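Membrane lipoprotein family protein (Aeropyrum pernix, PDB 4PEV) probably serves as the solute-binding lipoprotein of an ABC transporter, capturing nucleosides such as adenosine. Local coordinates at residues N175-A180 against I275-G280; A265-A270 against P290-I295; L84-V89 against T307-V312; L121-L126 against A144-Y149; G204-V209 against S406-L411. One frame throughout, in Å; residues are numbered along the deposited sequence.

Contact 1. Residues N175-A180 against I275-G280; sequences NNISKA and IAFSIG
The carbonyl oxygen of Ile275 is approached from two quarters: Ile177 CD1 lies 3.7 Å from Ile275 O, and the guanidinium of Arg249, through NH1, hydrogen-bonds to the same oxygen. The acceptor is thus held by Arg249, while an isoleucine tip packs beside it. The rest of the contact is apolar, and Ile177 carries the whole helical side of it. Its CG1 lies beside the backbone N (chi1 -71°) and the chain runs on extended, which sends CD1 outward from helix 159-181. Ile177 CG1 and Ile275 CG2 touch at 3.8 Å, the two side chains overlapping flank to flank and pointing opposite ways. Beyond them the same methyl, Ile177 CD1, reaches the ring of Phe277, 3.9 Å from CD2; it comes at the ring edge, near the ring plane, and not over a face. Trp372 of helix 358-372 closes in as well, touching both Ile177 and Ile275, while its ring meets that of Phe277 obliquely. Backbone hydrogen bonds join Phe277 to Arg249 and Phe251 on the adjacent strand 248-254. A helix laid against the start of a parallel strand in this way is typical of the alpha/beta lobes of periplasmic-binding-protein folds.

Contact 2. Residues A265-A270 against P290-I295; sequences AVKEAA and PQTIII
Thr292 packs against helix 258-271 at Val266 and Ala270, one turn apart, with Lys267 beside them. Its methyl does the nearest touching, with Thr292 CG2 3.8 Å from Ala270 CB. A turn earlier, Val266 CG1 rests 4.1 Å from Thr292 CB. Lys267 offers only the root of its chain: its CG lies 4.2 Å from Thr292 OG1, and its ammonium end leads off elsewhere. In the next shell, Asp289 positions the threonine, since OD2 of that residue hydrogen-bonds to Thr292 OG1. With chi1 at 64° the hydroxyl stands between the backbone N and the carbonyl carbon, which leaves CG2 beside the N and turned to the helix. Farther out, Thr292 and Ile294 share backbone hydrogen bonds with Ser278 of strand 277-282, and Val266 packs on Ser278 too, so helix and sheet meet at that strand. Gln368 NE2 hydrogen-bonds to Gln291 O. Helix 258-271 is the connection of a beta-alpha-beta crossover between strands 248-254 and 277-282. The chemistry implies a division of labour: aliphatic carbons make the interface by van der Waals contact, while the one hydroxyl finds its partner in its own loop.

Contact 3. Residues L84-V89 against T307-V312; sequences LGVDVV and TAIKDV
Leu84 lays its side chain over helix 301-313 at Lys310, and the route from CB outward explains how. CB points toward the helix, CG stands beside the backbone N (chi1 -44°), and from it CD1 is brought onto the helix. That single methyl makes all the near contacts of the residue across this interface: Leu84 CD1 is 3.6 Å from Lys310 CA, with CB and CG of the lysine about as near. The leucine and lysine side chains cross at about a right angle, so Leu84 meets the aliphatic root of Lys310 while the extended remainder of the lysine takes its amine away. Two residues on, past Gly85 with its positive phi of 86°, the chain has turned and Val86 faces the same helix. Val86 CG1 lies 4.1 Å from Ile309 CG2, a purely apolar meeting of two branched residues. Leucine and valine thereby address consecutive helix positions from either side of a glycine turn. Tyr306 and Val313 of the helix extend the surface, touching Leu84 and Val86 respectively. Val86 also packs on Val55 of strand 54-59, and Thr307 and Ala308 rest on Tyr155 of strand 152-157. Helix 301-313 therefore lies against the parallel sheet, next to its outermost strand 87-91.

Contact 4. Residues L121-L126 against A144-Y149; sequences LWQEPL and ATRERY
This is a surface contact between helix 123-132 near Gln123 and the loop joining strands 137-141 and 152-157, in the alpha/beta lobe of a periplasmic-binding-protein fold that is built on the six-stranded parallel sheet. Gln123 is its centre. With CG anti to the backbone N (chi1 -161°) and the chain extended, the side chain runs alongside the loop at Ala144 and Thr145: Gln123 CG is 3.5 Å from Ala144 O and 4.1 Å from Thr145 CA. Its modelled OE1 also lies near Ala144 O, but both are acceptors, so that proximity is no hydrogen bond and the detail is doubtful. As modelled, NE2 makes a weak hydrogen bond to Glu127 OE1. The same carboxylate oxygen of Glu127, one turn along the helix, accepts the backbone N of Arg146, so one acidic residue ties the loop to the helix by a polar link that Gln123 at most assists. Inward, Leu126 packs on Leu140 and Val152, fixing the helix to the strands. The preceding 3-10 turn leads to the pocket: Leu121 N hydrogen-bonds to Asp60, a residue that binds adenosine, and the side chain of Gln123 is about 10 Å from the nucleoside. Within the loop, Thr145 OG1 lies at the edge of the Tyr149 ring, whose OH donates a 2.6 Å hydrogen bond to Glu147 OE1, meeting it from above the carboxylate plane, 53° out of it.

Contact 5. Residues G204-V209 against S406-L411; sequences GYLYGV and SIIEEL
Leu206 is the bump of helix 196-214 that packs against helix 401-412, between Ile408 and Leu411, which stand one turn apart. Its methyl CD2 is the leading atom, 3.5 Å from Leu411 CB and 3.9 Å from Ile408 CG2; Ile408 CD1 folds round to an equal distance, so the isoleucine offers both its branches to a single methyl. Having CG anti to the backbone N (chi1 -175°) directs the leucine toward the other helix. In return, Leu411 fills the groove beside Leu206: its CD1 rests 3.9 Å from Tyr207 N, against the helix backbone, and its CD2 approaches Tyr207 CD2 at 4.2 Å, oblique to the phenol ring. The axes of the two short helical segments run almost parallel, at 11°, and come within 10.2 Å of each other, a separation that leucine and isoleucine side chains bridge. Farther along, Ile408 continues onto His202 and Ile203, and Tyr207 sets its ring edge-to-face with that of Phe395. Leu206 also touches Met222 of strand 222-226, so helix 196-214 lies on an outermost strand of the mixed sheet, with helix 401-412 packed against it. No hydrogen bond crosses between the segments and the side-chain contacts are apolar: shape complementarity and the burial of methyl groups join the helices here, with a polar tie just beside them from Gln210 NE2 to Leu411 O.

In the fold
The five contacts divide between two lobes, each built on its own sheet, with adenosine held between them. Contacts 1 and 2 are neighbours, centres about 10 Å apart, and share strand pairing: Gly280 N lies 2.8 Å from Ile295 O, a probable hydrogen bond. Contact 5 belongs to the same lobe, about 21 Å from contact 1 between centres. Contacts 3 and 4, about 21 Å apart between centres, sit in the other lobe, the centre of contact 3 about 42 Å from that of contact 1. Contact 4 comes near the ligand, whereas the others lie away from the annotated sites. Strand 277-282 of contact 1 nevertheless ends at Asp282, and strand 293-299 of contact 2 at Lys299, both adenosine-binding.

Contact 1. Residues N175-A180 against I275-G280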
# COMPACT_ATOMS: atom_id res chain seq x y z
N ASN C 175 5.91 -3.63 -21.58
CA ASN C 175 5.81 -3.46 -23.02
C ASN C 175 7.01 -2.74 -23.62
O ASN C 175 7.59 -3.19 -24.62
CB ASN C 175 4.54 -2.69 -23.35
CG ASN C 175 4.11 -2.86 -24.79
OD1 ASN C 175 4.41 -3.88 -25.41
ND2 ASN C 175 3.37 -1.88 -25.31
N ASN C 176 7.40 -1.61 -23.02
CA ASN C 176 8.57 -0.87 -23.51
C ASN C 176 9.86 -1.64 -23.35
O ASN C 176 10.75 -1.54 -24.19
CB ASN C 176 8.71 0.48 -22.82
CG ASN C 176 7.48 1.34 -22.98
OD1 ASN C 176 6.91 1.45 -24.06
ND2 ASN C 176 7.05 1.94 -21.89
N ILE C 177 9.99 -2.40 -22.27
CA ILE C 177 11.18 -3.21 -22.08
C ILE C 177 11.26 -4.26 -23.18
O ILE C 177 12.33 -4.53 -23.72
CB ILE C 177 11.22 -3.87 -20.68
CG1 ILE C 177 11.49 -2.80 -19.61
CG2 ILE C 177 12.29 -4.97 -20.62
CD1 ILE C 177 11.45 -3.32 -18.19
N SER C 178 10.13 -4.84 -23.52
CA SER C 178 10.10 -5.89 -24.51
C SER C 178 10.39 -5.30 -25.89
O SER C 178 11.19 -5.85 -26.65
CB SER C 178 8.76 -6.64 -24.49
OG SER C 178 9.03 -8.02 -24.58
N LYS C 179 9.76 -4.16 -26.18
CA LYS C 179 9.97 -3.47 -27.45
C LYS C 179 11.40 -2.96 -27.67
O LYS C 179 11.84 -2.88 -28.81
CB LYS C 179 9.00 -2.32 -27.56
CG LYS C 179 7.59 -2.75 -27.88
CD LYS C 179 6.66 -1.55 -27.98
CE LYS C 179 5.24 -1.99 -28.33
NZ LYS C 179 4.35 -0.88 -28.81
N ALA C 180 12.11 -2.64 -26.60
CA ALA C 180 13.46 -2.09 -26.73
C ALA C 180 14.53 -3.16 -26.69
O ALA C 180 15.66 -2.92 -27.09
CB ALA C 180 13.73 -1.09 -25.63
N ILE C 275 17.52 -5.18 -17.40
CA ILE C 275 16.62 -4.03 -17.31
C ILE C 275 15.34 -4.41 -16.58
O ILE C 275 14.49 -5.12 -17.15
CB ILE C 275 16.30 -3.47 -18.71
CG1 ILE C 275 17.57 -2.85 -19.31
CG2 ILE C 275 15.17 -2.44 -18.63
CD1 ILE C 275 17.49 -2.59 -20.81
N ALA C 276 15.21 -3.94 -15.33
CA ALA C 276 14.04 -4.21 -14.48
C ALA C 276 13.74 -3.05 -13.55
O ALA C 276 14.62 -2.29 -13.19
CB ALA C 276 14.27 -5.48 -13.65
N PHE C 277 12.49 -2.93 -13.12
CA PHE C 277 12.08 -1.80 -12.29
C PHE C 277 11.16 -2.24 -11.16
O PHE C 277 10.44 -3.22 -11.29
CB PHE C 277 11.36 -0.77 -13.15
CG PHE C 277 12.23 -0.14 -14.20
CD1 PHE C 277 13.05 0.92 -13.88
CD2 PHE C 277 12.22 -0.62 -15.50
CE1 PHE C 277 13.86 1.49 -14.85
CE2 PHE C 277 13.02 -0.05 -16.47
CZ PHE C 277 13.85 1.00 -16.15
N SER C 278 11.20 -1.49 -10.06
CA SER C 278 10.36 -1.77 -8.91
C SER C 278 9.32 -0.66 -8.79
O SER C 278 9.51 0.45 -9.28
CB SER C 278 11.20 -1.85 -7.63
OG SER C 278 12.11 -2.93 -7.65
N ILE C 279 8.22 -0.97 -8.11
CA ILE C 279 7.16 -0.02 -7.82
C ILE C 279 6.81 -0.02 -6.32
O ILE C 279 6.42 -1.05 -5.76
CB ILE C 279 5.91 -0.32 -8.66
CG1 ILE C 279 6.31 -0.40 -10.15
CG2 ILE C 279 4.81 0.70 -8.37
CD1 ILE C 279 5.16 -0.60 -11.13
N GLY C 280 6.95 1.15 -5.69
CA GLY C 280 6.75 1.30 -4.25
C GLY C 280 5.29 1.33 -3.85
O GLY C 280 4.42 1.56 -4.68

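Contact 2. Residues A265-A270 against P290-I295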
# COMPACT_ATOMS: atom_id res chain seq x y z
N ALA C 265 16.51 -7.26 -4.69
CA ALA C 265 16.66 -8.25 -5.75
C ALA C 265 16.73 -7.59 -7.13
O ALA C 265 17.51 -8.04 -8.00
CB ALA C 265 15.50 -9.24 -5.69
N VAL C 266 15.94 -6.54 -7.32
CA VAL C 266 15.89 -5.79 -8.57
C VAL C 266 17.16 -4.95 -8.74
O VAL C 266 17.62 -4.74 -9.87
CB VAL C 266 14.60 -4.90 -8.66
CG1 VAL C 266 14.54 -4.08 -9.94
CG2 VAL C 266 13.35 -5.77 -8.54
N LYS C 267 17.76 -4.49 -7.64
CA LYS C 267 19.05 -3.79 -7.70
C LYS C 267 20.17 -4.68 -8.24
O LYS C 267 20.97 -4.26 -9.08
CB LYS C 267 19.49 -3.29 -6.32
CG LYS C 267 18.64 -2.17 -5.76
CD LYS C 267 19.43 -1.25 -4.84
CE LYS C 267 19.76 -1.91 -3.52
NZ LYS C 267 21.09 -1.43 -3.02
N GLU C 268 20.21 -5.92 -7.77
CA GLU C 268 21.33 -6.80 -8.06
C GLU C 268 21.13 -7.28 -9.49
O GLU C 268 22.10 -7.45 -10.21
CB GLU C 268 21.49 -7.92 -6.99
CG GLU C 268 20.94 -7.49 -5.60
CD GLU C 268 21.72 -7.90 -4.34
OE1 GLU C 268 21.65 -7.12 -3.34
OE2 GLU C 268 22.35 -8.99 -4.30
N ALA C 269 19.89 -7.41 -9.94
CA ALA C 269 19.58 -7.57 -11.38
C ALA C 269 20.07 -6.39 -12.25
O ALA C 269 20.73 -6.60 -13.26
CB ALA C 269 18.08 -7.79 -11.60
N ALA C 270 19.76 -5.16 -11.87
CA ALA C 270 20.23 -3.99 -12.62
C ALA C 270 21.77 -3.94 -12.65
O ALA C 270 22.39 -3.61 -13.67
CB ALA C 270 19.64 -2.71 -12.04
N PRO C 290 16.56 5.15 -6.63
CA PRO C 290 15.73 5.80 -7.65
C PRO C 290 15.97 5.31 -9.09
O PRO C 290 15.11 5.50 -9.96
CB PRO C 290 16.11 7.28 -7.50
CG PRO C 290 17.08 7.36 -6.36
CD PRO C 290 17.69 6.01 -6.25
N GLN C 291 17.12 4.70 -9.34
CA GLN C 291 17.40 4.13 -10.65
C GLN C 291 16.41 3.03 -10.97
O GLN C 291 15.93 2.94 -12.09
CB GLN C 291 18.83 3.56 -10.70
CG GLN C 291 19.94 4.61 -10.80
CD GLN C 291 21.20 4.21 -10.03
OE1 GLN C 291 21.12 3.64 -8.94
NE2 GLN C 291 22.36 4.51 -10.60
N THR C 292 16.08 2.21 -9.98
CA THR C 292 15.14 1.09 -10.18
C THR C 292 13.71 1.31 -9.64
O THR C 292 12.77 0.68 -10.13
CB THR C 292 15.72 -0.22 -9.59
OG1 THR C 292 15.87 -0.11 -8.16
CG2 THR C 292 17.08 -0.56 -10.26
N ILE C 293 13.54 2.17 -8.63
CA ILE C 293 12.22 2.38 -8.03
C ILE C 293 11.60 3.56 -8.72
O ILE C 293 11.81 4.69 -8.34
CB ILE C 293 12.29 2.57 -6.49
CG1 ILE C 293 12.99 1.38 -5.86
CG2 ILE C 293 10.89 2.67 -5.89
CD1 ILE C 293 13.39 1.57 -4.41
N ILE C 294 10.82 3.28 -9.75
CA ILE C 294 10.41 4.31 -10.70
C ILE C 294 9.16 5.11 -10.26
O ILE C 294 8.99 6.25 -10.66
CB ILE C 294 10.24 3.69 -12.10
CG1 ILE C 294 10.39 4.73 -13.20
CG2 ILE C 294 8.91 2.95 -12.21
CD1 ILE C 294 10.16 4.18 -14.59
N ILE C 295 8.32 4.51 -9.43
CA ILE C 295 7.07 5.13 -9.00
C ILE C 295 6.54 4.41 -7.77
O ILE C 295 6.97 3.31 -7.47
CB ILE C 295 6.02 5.11 -10.14
CG1 ILE C 295 4.89 6.11 -9.87
CG2 ILE C 295 5.44 3.71 -10.34
CD1 ILE C 295 4.32 6.74 -11.13

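Contact 3. Residues L84-V89 against T307-V312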
# COMPACT_ATOMS: atom_id res chain seq x y z
N LEU C 84 -0.93 18.88 17.50
CA LEU C 84 -2.07 18.92 18.45
C LEU C 84 -1.69 18.72 19.91
O LEU C 84 -2.53 18.89 20.77
CB LEU C 84 -3.12 17.86 18.08
CG LEU C 84 -3.47 17.75 16.59
CD1 LEU C 84 -4.61 16.77 16.39
CD2 LEU C 84 -3.81 19.11 16.00
N GLY C 85 -0.44 18.34 20.19
CA GLY C 85 0.06 18.27 21.56
C GLY C 85 -0.21 16.98 22.32
O GLY C 85 -0.02 16.94 23.54
N VAL C 86 -0.61 15.92 21.63
CA VAL C 86 -1.01 14.67 22.29
C VAL C 86 0.21 13.79 22.63
O VAL C 86 1.29 13.95 22.04
CB VAL C 86 -2.05 13.86 21.45
CG1 VAL C 86 -2.94 14.79 20.64
CG2 VAL C 86 -1.40 12.88 20.51
N ASP C 87 0.03 12.86 23.58
CA ASP C 87 1.04 11.84 23.91
C ASP C 87 0.75 10.59 23.11
O ASP C 87 -0.35 10.06 23.18
CB ASP C 87 1.03 11.45 25.39
CG ASP C 87 1.07 12.65 26.31
OD1 ASP C 87 1.60 13.72 25.91
OD2 ASP C 87 0.56 12.51 27.46
N VAL C 88 1.74 10.13 22.35
CA VAL C 88 1.61 8.88 21.63
C VAL C 88 2.52 7.81 22.27
O VAL C 88 3.65 8.09 22.64
CB VAL C 88 1.92 9.08 20.15
CG1 VAL C 88 1.94 7.76 19.40
CG2 VAL C 88 0.89 10.01 19.52
N VAL C 89 1.98 6.61 22.44
CA VAL C 89 2.75 5.42 22.78
C VAL C 89 2.58 4.44 21.64
O VAL C 89 1.46 4.22 21.19
CB VAL C 89 2.21 4.76 24.06
CG1 VAL C 89 2.90 3.42 24.32
CG2 VAL C 89 2.37 5.69 25.25
N THR C 307 -6.31 12.15 11.25
CA THR C 307 -7.71 12.54 11.30
C THR C 307 -8.40 11.91 12.51
O THR C 307 -9.08 12.60 13.26
CB THR C 307 -8.42 12.13 9.98
OG1 THR C 307 -7.90 12.94 8.91
CG2 THR C 307 -9.93 12.31 10.08
N ALA C 308 -8.22 10.62 12.71
CA ALA C 308 -8.83 9.95 13.87
C ALA C 308 -8.40 10.54 15.23
O ALA C 308 -9.18 10.57 16.18
CB ALA C 308 -8.53 8.46 13.84
N ILE C 309 -7.15 10.99 15.31
CA ILE C 309 -6.63 11.61 16.53
C ILE C 309 -7.15 13.03 16.70
O ILE C 309 -7.45 13.45 17.82
CB ILE C 309 -5.10 11.63 16.52
CG1 ILE C 309 -4.57 10.21 16.61
CG2 ILE C 309 -4.57 12.43 17.69
CD1 ILE C 309 -3.11 10.07 16.28
N LYS C 310 -7.23 13.76 15.59
CA LYS C 310 -7.75 15.13 15.63
C LYS C 310 -9.22 15.12 16.06
O LYS C 310 -9.60 15.79 17.01
CB LYS C 310 -7.61 15.81 14.27
CG LYS C 310 -7.66 17.31 14.35
CD LYS C 310 -7.67 17.94 12.97
CE LYS C 310 -7.38 19.43 13.06
NZ LYS C 310 -7.94 20.13 11.87
N ASP C 311 -10.03 14.32 15.37
CA ASP C 311 -11.43 14.13 15.76
C ASP C 311 -11.56 13.99 17.28
O ASP C 311 -12.35 14.69 17.90
CB ASP C 311 -12.05 12.91 15.05
CG ASP C 311 -12.48 13.19 13.59
OD1 ASP C 311 -12.11 14.24 13.02
OD2 ASP C 311 -13.20 12.35 13.00
N VAL C 312 -10.77 13.12 17.90
CA VAL C 312 -10.85 12.95 19.35
C VAL C 312 -10.46 14.22 20.08
O VAL C 312 -11.12 14.61 21.04
CB VAL C 312 -9.99 11.79 19.87
CG1 VAL C 312 -9.95 11.78 21.40
CG2 VAL C 312 -10.53 10.47 19.35

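Contact 4. Residues L121-L126 against A144-Y149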
# COMPACT_ATOMS: atom_id res chain seq x y z
N LEU C 121 -5.33 -7.41 10.65
CA LEU C 121 -5.35 -8.53 11.60
C LEU C 121 -5.97 -8.20 12.97
O LEU C 121 -6.29 -9.11 13.75
CB LEU C 121 -3.96 -9.11 11.83
CG LEU C 121 -3.16 -9.65 10.63
CD1 LEU C 121 -1.86 -10.27 11.13
CD2 LEU C 121 -3.96 -10.66 9.82
N TRP C 122 -6.12 -6.91 13.25
CA TRP C 122 -6.81 -6.42 14.45
C TRP C 122 -8.34 -6.54 14.41
O TRP C 122 -9.01 -6.33 15.41
CB TRP C 122 -6.45 -4.95 14.69
CG TRP C 122 -5.10 -4.75 15.27
CD1 TRP C 122 -4.04 -4.11 14.70
CD2 TRP C 122 -4.65 -5.20 16.55
NE1 TRP C 122 -2.96 -4.14 15.54
CE2 TRP C 122 -3.31 -4.80 16.69
CE3 TRP C 122 -5.26 -5.90 17.60
CZ2 TRP C 122 -2.57 -5.07 17.83
CZ3 TRP C 122 -4.52 -6.16 18.74
CH2 TRP C 122 -3.19 -5.76 18.85
N GLN C 123 -8.89 -6.85 13.24
CA GLN C 123 -10.33 -6.84 13.05
C GLN C 123 -11.03 -7.92 13.86
O GLN C 123 -12.05 -7.66 14.46
CB GLN C 123 -10.66 -7.05 11.59
CG GLN C 123 -12.05 -6.62 11.23
CD GLN C 123 -12.45 -7.17 9.89
OE1 GLN C 123 -12.10 -6.62 8.84
NE2 GLN C 123 -13.18 -8.26 9.91
N GLU C 124 -10.48 -9.12 13.85
CA GLU C 124 -11.02 -10.22 14.64
C GLU C 124 -10.99 -9.90 16.14
O GLU C 124 -12.04 -9.91 16.77
CB GLU C 124 -10.23 -11.50 14.35
CG GLU C 124 -10.93 -12.52 13.47
CD GLU C 124 -11.15 -13.83 14.21
OE1 GLU C 124 -10.84 -14.90 13.62
OE2 GLU C 124 -11.59 -13.78 15.39
N PRO C 125 -9.80 -9.60 16.71
CA PRO C 125 -9.76 -9.31 18.13
C PRO C 125 -10.61 -8.12 18.56
O PRO C 125 -11.14 -8.12 19.67
CB PRO C 125 -8.29 -9.01 18.39
CG PRO C 125 -7.57 -9.76 17.34
CD PRO C 125 -8.44 -9.59 16.15
N LEU C 126 -10.72 -7.11 17.71
CA LEU C 126 -11.50 -5.91 18.04
C LEU C 126 -13.01 -6.17 18.08
O LEU C 126 -13.70 -5.66 18.96
CB LEU C 126 -11.22 -4.79 17.03
CG LEU C 126 -11.96 -3.48 17.28
CD1 LEU C 126 -11.46 -2.81 18.54
CD2 LEU C 126 -11.77 -2.56 16.10
N ALA C 144 -12.36 -2.70 8.38
CA ALA C 144 -13.62 -2.35 8.99
C ALA C 144 -14.25 -3.57 9.63
O ALA C 144 -14.16 -4.70 9.13
CB ALA C 144 -14.56 -1.75 7.97
N THR C 145 -14.91 -3.30 10.74
CA THR C 145 -15.43 -4.32 11.61
C THR C 145 -16.72 -4.90 10.98
O THR C 145 -17.36 -4.23 10.18
CB THR C 145 -15.56 -3.73 13.04
OG1 THR C 145 -15.62 -4.79 13.99
CG2 THR C 145 -16.74 -2.77 13.18
N ARG C 146 -17.05 -6.15 11.28
CA ARG C 146 -18.22 -6.79 10.65
C ARG C 146 -19.53 -6.13 11.07
O ARG C 146 -20.39 -5.87 10.24
CB ARG C 146 -18.27 -8.28 10.98
CG ARG C 146 -19.24 -9.09 10.12
CD ARG C 146 -18.85 -10.56 10.02
NE ARG C 146 -17.44 -10.74 9.63
CZ ARG C 146 -16.86 -11.91 9.39
NH1 ARG C 146 -17.54 -13.04 9.45
NH2 ARG C 146 -15.58 -11.93 9.05
N GLU C 147 -19.66 -5.84 12.37
CA GLU C 147 -20.83 -5.18 12.95
C GLU C 147 -20.54 -3.69 12.96
O GLU C 147 -19.51 -3.28 12.45
CB GLU C 147 -21.08 -5.68 14.39
CG GLU C 147 -21.05 -7.21 14.58
CD GLU C 147 -19.63 -7.82 14.64
OE1 GLU C 147 -18.66 -7.11 15.00
OE2 GLU C 147 -19.48 -9.03 14.33
N ARG C 148 -21.41 -2.86 13.52
CA ARG C 148 -21.11 -1.43 13.64
C ARG C 148 -21.32 -0.95 15.07
O ARG C 148 -22.41 -1.07 15.61
CB ARG C 148 -21.97 -0.61 12.68
CG ARG C 148 -21.51 0.83 12.57
CD ARG C 148 -22.46 1.67 11.73
NE ARG C 148 -22.19 3.10 11.89
CZ ARG C 148 -22.96 4.08 11.42
NH1 ARG C 148 -24.07 3.82 10.74
NH2 ARG C 148 -22.61 5.35 11.63
N TYR C 149 -20.26 -0.41 15.68
CA TYR C 149 -20.27 0.04 17.08
C TYR C 149 -20.09 1.53 17.12
O TYR C 149 -19.42 2.09 16.26
CB TYR C 149 -19.10 -0.57 17.84
CG TYR C 149 -18.99 -2.05 17.72
CD1 TYR C 149 -19.59 -2.89 18.65
CD2 TYR C 149 -18.27 -2.63 16.67
CE1 TYR C 149 -19.50 -4.26 18.55
CE2 TYR C 149 -18.17 -4.01 16.55
CZ TYR C 149 -18.79 -4.83 17.50
OH TYR C 149 -18.69 -6.21 17.40

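Contact 5. Residues G204-V209 against S406-L411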
# COMPACT_ATOMS: atom_id res chain seq x y z
N GLY C 204 -7.12 -5.03 -8.45
CA GLY C 204 -6.92 -3.76 -9.13
C GLY C 204 -5.71 -3.79 -10.05
O GLY C 204 -5.71 -3.18 -11.11
N TYR C 205 -4.68 -4.52 -9.63
CA TYR C 205 -3.44 -4.58 -10.37
C TYR C 205 -3.63 -5.36 -11.65
O TYR C 205 -3.21 -4.92 -12.71
CB TYR C 205 -2.34 -5.20 -9.48
CG TYR C 205 -0.95 -5.21 -10.08
CD1 TYR C 205 -0.34 -4.04 -10.55
CD2 TYR C 205 -0.22 -6.40 -10.16
CE1 TYR C 205 0.95 -4.05 -11.08
CE2 TYR C 205 1.07 -6.42 -10.69
CZ TYR C 205 1.64 -5.25 -11.15
OH TYR C 205 2.91 -5.28 -11.68
N LEU C 206 -4.28 -6.52 -11.55
CA LEU C 206 -4.61 -7.34 -12.72
C LEU C 206 -5.57 -6.62 -13.64
O LEU C 206 -5.41 -6.62 -14.86
CB LEU C 206 -5.25 -8.65 -12.28
CG LEU C 206 -5.56 -9.70 -13.36
CD1 LEU C 206 -4.37 -10.06 -14.23
CD2 LEU C 206 -6.10 -10.94 -12.67
N TYR C 207 -6.58 -6.00 -13.05
CA TYR C 207 -7.50 -5.19 -13.82
C TYR C 207 -6.73 -4.22 -14.67
O TYR C 207 -6.94 -4.15 -15.87
CB TYR C 207 -8.47 -4.43 -12.91
CG TYR C 207 -9.44 -3.58 -13.70
CD1 TYR C 207 -9.09 -2.32 -14.12
CD2 TYR C 207 -10.70 -4.06 -14.04
CE1 TYR C 207 -9.96 -1.54 -14.84
CE2 TYR C 207 -11.59 -3.28 -14.78
CZ TYR C 207 -11.20 -2.02 -15.18
OH TYR C 207 -12.03 -1.20 -15.90
N GLY C 208 -5.84 -3.46 -14.04
CA GLY C 208 -5.07 -2.43 -14.72
C GLY C 208 -4.19 -2.95 -15.83
O GLY C 208 -3.99 -2.27 -16.82
N VAL C 209 -3.66 -4.15 -15.68
CA VAL C 209 -2.81 -4.76 -16.71
C VAL C 209 -3.65 -5.20 -17.90
O VAL C 209 -3.26 -4.98 -19.04
CB VAL C 209 -2.01 -5.98 -16.17
CG1 VAL C 209 -1.41 -6.79 -17.32
CG2 VAL C 209 -0.93 -5.53 -15.20
N SER C 406 -12.62 -16.02 -7.90
CA SER C 406 -13.27 -16.12 -9.20
C SER C 406 -13.27 -14.79 -9.97
O SER C 406 -13.33 -14.80 -11.19
CB SER C 406 -14.68 -16.72 -9.08
OG SER C 406 -15.41 -16.08 -8.06
N ILE C 407 -13.18 -13.66 -9.28
CA ILE C 407 -12.90 -12.41 -9.98
C ILE C 407 -11.56 -12.48 -10.74
O ILE C 407 -11.44 -11.97 -11.85
CB ILE C 407 -12.89 -11.18 -9.04
CG1 ILE C 407 -14.31 -10.91 -8.53
CG2 ILE C 407 -12.34 -9.95 -9.75
CD1 ILE C 407 -14.43 -9.80 -7.49
N ILE C 408 -10.56 -13.12 -10.15
CA ILE C 408 -9.27 -13.31 -10.81
C ILE C 408 -9.37 -14.24 -12.03
O ILE C 408 -8.78 -13.92 -13.07
CB ILE C 408 -8.20 -13.83 -9.82
CG1 ILE C 408 -8.01 -12.84 -8.66
CG2 ILE C 408 -6.88 -14.13 -10.53
CD1 ILE C 408 -7.69 -11.43 -9.10
N GLU C 409 -10.07 -15.38 -11.92
CA GLU C 409 -10.33 -16.26 -13.08
C GLU C 409 -10.86 -15.45 -14.27
O GLU C 409 -10.44 -15.64 -15.41
CB GLU C 409 -11.38 -17.33 -12.74
CG GLU C 409 -10.86 -18.60 -12.07
CD GLU C 409 -11.99 -19.49 -11.50
OE1 GLU C 409 -13.02 -19.71 -12.19
OE2 GLU C 409 -11.84 -19.97 -10.35
N GLU C 410 -11.80 -14.56 -13.95
CA GLU C 410 -12.50 -13.75 -14.94
C GLU C 410 -11.61 -12.68 -15.54
O GLU C 410 -11.64 -12.48 -16.74
CB GLU C 410 -13.74 -13.08 -14.30
CG GLU C 410 -14.83 -14.05 -13.85
CD GLU C 410 -15.30 -14.98 -14.96
OE1 GLU C 410 -15.50 -14.50 -16.11
OE2 GLU C 410 -15.46 -16.19 -14.68
N LEU C 411 -10.85 -11.98 -14.70
CA LEU C 411 -9.86 -11.01 -15.18
C LEU C 411 -8.74 -11.66 -15.99
O LEU C 411 -8.34 -11.14 -17.02
CB LEU C 411 -9.26 -10.23 -14.02
CG LEU C 411 -10.22 -9.26 -13.34
CD1 LEU C 411 -9.49 -8.49 -12.24
CD2 LEU C 411 -10.80 -8.28 -14.34